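Local coordinates for MlnD (Bacillus methylotrophicus, PDB 5IL5), which probably removes water from β-hydroxyacyl intermediates, as the double-hotdog dehydratase domain of a trans-AT polyketide synthase that probably builds an antibiotic, at residues S184-V198 against P215-L228. Sequence-based numbering, arbitrary orientation.
Sequences SLKAAEHCVSRNGQV and PEVIESVYQAVIYL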
# COMPACT_ATOMS: atom_id res chain seq x y z
N SER A 184 19.76 -22.97 6.00
CA SER A 184 18.65 -22.26 6.62
C SER A 184 17.33 -23.00 6.48
O SER A 184 16.36 -22.64 7.15
CB SER A 184 18.51 -20.87 6.00
OG SER A 184 18.31 -20.98 4.61
N LEU A 185 17.27 -24.03 5.64
CA LEU A 185 16.07 -24.84 5.47
C LEU A 185 16.26 -26.28 5.93
O LEU A 185 15.44 -27.15 5.62
CB LEU A 185 15.62 -24.82 4.01
CG LEU A 185 15.02 -23.49 3.54
CD1 LEU A 185 15.06 -23.39 2.03
CD2 LEU A 185 13.60 -23.37 4.04
N LYS A 186 17.34 -26.56 6.67
CA LYS A 186 17.64 -27.90 7.16
C LYS A 186 17.27 -27.97 8.64
O LYS A 186 18.10 -27.83 9.53
CB LYS A 186 19.11 -28.23 6.92
CG LYS A 186 19.42 -28.54 5.47
CD LYS A 186 20.78 -29.17 5.33
CE LYS A 186 21.25 -29.12 3.89
NZ LYS A 186 22.32 -30.12 3.64
N ALA A 187 15.97 -28.18 8.89
CA ALA A 187 15.44 -28.26 10.24
C ALA A 187 15.26 -29.69 10.74
O ALA A 187 15.04 -29.88 11.94
CB ALA A 187 14.10 -27.52 10.31
N ALA A 188 15.35 -30.68 9.86
CA ALA A 188 15.17 -32.07 10.26
C ALA A 188 16.36 -32.55 11.09
O ALA A 188 17.51 -32.45 10.65
CB ALA A 188 14.99 -32.95 9.03
N GLU A 189 16.08 -33.06 12.30
CA GLU A 189 17.12 -33.65 13.14
C GLU A 189 17.25 -35.15 12.91
O GLU A 189 18.37 -35.67 12.86
CB GLU A 189 16.84 -33.37 14.62
CG GLU A 189 17.06 -31.92 15.06
CD GLU A 189 17.28 -31.79 16.55
OE1 GLU A 189 16.89 -32.72 17.29
OE2 GLU A 189 17.83 -30.75 16.98
N HIS A 190 16.14 -35.88 12.79
CA HIS A 190 16.20 -37.29 12.45
C HIS A 190 14.84 -37.73 11.91
O HIS A 190 13.85 -37.00 12.01
CB HIS A 190 16.62 -38.15 13.65
CG HIS A 190 15.72 -38.04 14.83
ND1 HIS A 190 14.50 -38.69 14.90
CD2 HIS A 190 15.85 -37.37 16.00
CE1 HIS A 190 13.93 -38.42 16.06
NE2 HIS A 190 14.73 -37.62 16.74
N CYS A 191 14.82 -38.93 11.32
CA CYS A 191 13.69 -39.40 10.53
C CYS A 191 13.36 -40.85 10.86
O CYS A 191 14.27 -41.68 10.98
CB CYS A 191 14.03 -39.24 9.04
SG CYS A 191 12.91 -40.02 7.86
N VAL A 192 12.07 -41.16 10.99
CA VAL A 192 11.56 -42.52 11.12
C VAL A 192 10.55 -42.77 10.02
O VAL A 192 9.59 -42.01 9.87
CB VAL A 192 10.90 -42.77 12.49
CG1 VAL A 192 10.42 -44.22 12.60
CG2 VAL A 192 11.87 -42.48 13.62
N SER A 193 10.74 -43.85 9.26
CA SER A 193 9.93 -44.14 8.08
C SER A 193 9.47 -45.59 8.12
O SER A 193 10.31 -46.50 8.21
CB SER A 193 10.72 -43.86 6.80
OG SER A 193 9.91 -44.05 5.65
N ARG A 194 8.16 -45.81 8.04
CA ARG A 194 7.61 -47.16 7.99
C ARG A 194 6.31 -47.18 7.19
O ARG A 194 5.42 -46.36 7.43
CB ARG A 194 7.30 -47.67 9.40
CG ARG A 194 8.20 -47.15 10.51
CD ARG A 194 7.79 -47.78 11.83
NE ARG A 194 6.34 -47.70 11.98
CZ ARG A 194 5.65 -48.19 13.00
NH1 ARG A 194 6.26 -48.82 14.00
NH2 ARG A 194 4.33 -48.05 13.02
N ASN A 195 6.20 -48.14 6.27
CA ASN A 195 4.93 -48.46 5.62
C ASN A 195 4.38 -47.29 4.81
O ASN A 195 3.16 -47.12 4.70
CB ASN A 195 3.90 -48.92 6.67
CG ASN A 195 2.73 -49.65 6.05
OD1 ASN A 195 2.91 -50.57 5.23
ND2 ASN A 195 1.52 -49.26 6.44
N GLY A 196 5.27 -46.48 4.24
CA GLY A 196 4.83 -45.30 3.52
C GLY A 196 4.36 -44.20 4.44
O GLY A 196 3.50 -43.40 4.07
N GLN A 197 4.92 -44.16 5.65
CA GLN A 197 4.67 -43.11 6.62
C GLN A 197 6.01 -42.64 7.15
O GLN A 197 6.97 -43.42 7.21
CB GLN A 197 3.78 -43.63 7.76
CG GLN A 197 2.50 -44.32 7.30
CD GLN A 197 1.76 -45.00 8.44
OE1 GLN A 197 2.35 -45.34 9.47
NE2 GLN A 197 0.45 -45.18 8.27
N VAL A 198 6.11 -41.36 7.50
CA VAL A 198 7.37 -40.79 7.97
C VAL A 198 7.07 -39.79 9.07
O VAL A 198 6.14 -38.98 8.94
CB VAL A 198 8.16 -40.13 6.82
CG1 VAL A 198 7.43 -38.91 6.28
CG2 VAL A 198 9.57 -39.75 7.28
N PRO A 215 9.86 -20.59 7.36
CA PRO A 215 10.30 -21.25 6.12
C PRO A 215 10.82 -22.66 6.34
O PRO A 215 10.48 -23.56 5.56
CB PRO A 215 11.39 -20.30 5.59
CG PRO A 215 11.85 -19.55 6.78
CD PRO A 215 10.64 -19.37 7.63
N GLU A 216 11.62 -22.88 7.38
CA GLU A 216 12.18 -24.21 7.60
C GLU A 216 11.12 -25.21 8.06
O GLU A 216 11.23 -26.40 7.75
CB GLU A 216 13.35 -24.17 8.58
CG GLU A 216 13.00 -23.98 10.06
CD GLU A 216 12.67 -22.55 10.42
OE1 GLU A 216 12.74 -21.67 9.53
OE2 GLU A 216 12.37 -22.30 11.60
N VAL A 217 10.10 -24.75 8.78
CA VAL A 217 9.04 -25.67 9.21
C VAL A 217 8.25 -26.17 8.01
O VAL A 217 8.07 -27.38 7.83
CB VAL A 217 8.13 -24.99 10.25
CG1 VAL A 217 6.98 -25.91 10.63
CG2 VAL A 217 8.93 -24.63 11.49
N ILE A 218 7.74 -25.26 7.18
CA ILE A 218 6.94 -25.69 6.04
C ILE A 218 7.80 -26.41 5.00
O ILE A 218 7.28 -27.20 4.22
CB ILE A 218 6.18 -24.50 5.43
CG1 ILE A 218 5.14 -24.97 4.41
CG2 ILE A 218 7.13 -23.50 4.77
CD1 ILE A 218 3.95 -25.70 5.00
N GLU A 219 9.11 -26.15 4.96
CA GLU A 219 9.97 -26.90 4.05
C GLU A 219 10.22 -28.31 4.56
O GLU A 219 10.40 -29.23 3.76
CB GLU A 219 11.29 -26.17 3.83
CG GLU A 219 12.11 -26.73 2.68
CD GLU A 219 11.40 -26.66 1.35
OE1 GLU A 219 10.50 -25.81 1.19
OE2 GLU A 219 11.73 -27.47 0.47
N SER A 220 10.25 -28.51 5.88
CA SER A 220 10.25 -29.86 6.41
C SER A 220 9.04 -30.64 5.91
O SER A 220 9.14 -31.84 5.62
CB SER A 220 10.25 -29.83 7.94
OG SER A 220 11.49 -29.35 8.43
N VAL A 221 7.89 -29.98 5.82
CA VAL A 221 6.69 -30.61 5.27
C VAL A 221 6.97 -31.13 3.88
O VAL A 221 6.68 -32.29 3.56
CB VAL A 221 5.52 -29.61 5.29
CG1 VAL A 221 4.36 -30.07 4.38
CG2 VAL A 221 5.06 -29.37 6.73
N TYR A 222 7.53 -30.29 3.02
CA TYR A 222 7.84 -30.71 1.66
C TYR A 222 8.90 -31.81 1.66
O TYR A 222 8.79 -32.78 0.91
CB TYR A 222 8.29 -29.50 0.83
CG TYR A 222 8.43 -29.79 -0.64
CD1 TYR A 222 7.32 -30.15 -1.39
CD2 TYR A 222 9.64 -29.63 -1.31
CE1 TYR A 222 7.41 -30.40 -2.74
CE2 TYR A 222 9.74 -29.87 -2.66
CZ TYR A 222 8.62 -30.25 -3.37
OH TYR A 222 8.74 -30.49 -4.72
N GLN A 223 9.91 -31.68 2.52
CA GLN A 223 10.97 -32.69 2.58
C GLN A 223 10.42 -34.06 2.94
O GLN A 223 10.80 -35.07 2.35
CB GLN A 223 12.05 -32.25 3.57
CG GLN A 223 12.98 -31.17 3.03
CD GLN A 223 13.79 -30.47 4.11
OE1 GLN A 223 13.96 -31.00 5.20
NE2 GLN A 223 14.27 -29.27 3.81
N ALA A 224 9.51 -34.11 3.93
CA ALA A 224 8.89 -35.38 4.31
C ALA A 224 8.21 -36.04 3.11
O ALA A 224 8.32 -37.26 2.92
CB ALA A 224 7.87 -35.14 5.43
N VAL A 225 7.51 -35.25 2.30
CA VAL A 225 6.83 -35.79 1.13
C VAL A 225 7.84 -36.33 0.12
O VAL A 225 7.65 -37.42 -0.45
CB VAL A 225 5.93 -34.71 0.51
CG1 VAL A 225 5.22 -35.23 -0.74
CG2 VAL A 225 4.91 -34.23 1.54
N ILE A 226 8.91 -35.59 -0.13
CA ILE A 226 9.91 -36.04 -1.09
C ILE A 226 10.52 -37.36 -0.63
O ILE A 226 10.90 -38.21 -1.44
CB ILE A 226 11.02 -34.98 -1.25
CG1 ILE A 226 10.47 -33.65 -1.75
CG2 ILE A 226 12.09 -35.47 -2.22
CD1 ILE A 226 11.44 -32.55 -1.47
N TYR A 227 10.63 -37.54 0.69
CA TYR A 227 11.23 -38.76 1.22
C TYR A 227 10.33 -39.96 0.98
O TYR A 227 10.79 -41.03 0.58
CB TYR A 227 11.53 -38.57 2.71
CG TYR A 227 12.42 -39.64 3.26
CD1 TYR A 227 13.80 -39.50 3.23
CD2 TYR A 227 11.88 -40.81 3.79
CE1 TYR A 227 14.62 -40.49 3.72
CE2 TYR A 227 12.70 -41.80 4.28
CZ TYR A 227 14.06 -41.64 4.24
OH TYR A 227 14.87 -42.63 4.74
N LEU A 228 9.03 -39.81 1.24
CA LEU A 228 8.07 -40.87 0.94
C LEU A 228 7.95 -41.08 -0.56
O LEU A 228 7.96 -42.22 -1.03
CB LEU A 228 6.70 -40.54 1.52
CG LEU A 228 6.51 -40.66 3.03
CD1 LEU A 228 5.03 -40.53 3.32
CD2 LEU A 228 7.10 -41.94 3.62
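Leu185 lies across the first turn of helix 215-228, its CD2 methyl 3.6 Å from Glu219 CB and also touching the carbonyl of Pro215. The backbone of Leu185 is gripped as well: Gln223 NE2 donates to Leu185 O at 3.0 Å, with an N-H...O angle of 158° and the acceptor close to the amide plane. Gln223 is extended beyond CG (chi2 164°), which carries the amide up to the loop; Tyr171 OH bonds to its OE1 and Tyr179 OH to its NE2, so this buried amide is held at both ends. Beside it, the Ala187 methyl rests on Glu216 CG and on Ser220 OG, which donates back to Glu216 O.

Further along, Cys191 SG sits over one face of the Tyr227 ring, 4.2 Å from its centroid, a sulfur-aromatic contact. Ser193 OG lies at the ring edge, in plane, while Ser193 CB meets CE2 obliquely. Val198 CG1 packs against Ala224 CB at 3.9 Å and Leu228 CG at 3.8 Å; the Leu228 methyls reach on to the Gly196-Gln197 backbone.

The loose side is that turn, where Gly196 is exposed beside them.

This is the C-terminal hotdog fold, its central helix wrapped by the curved sheet. Strand 188-194 runs between strands 197-202 and 165-166; Val217, Val221 and Val225 on the helix pack on strand 266-272, and Arg173 of helix 167-176 bonds to Tyr227 OH.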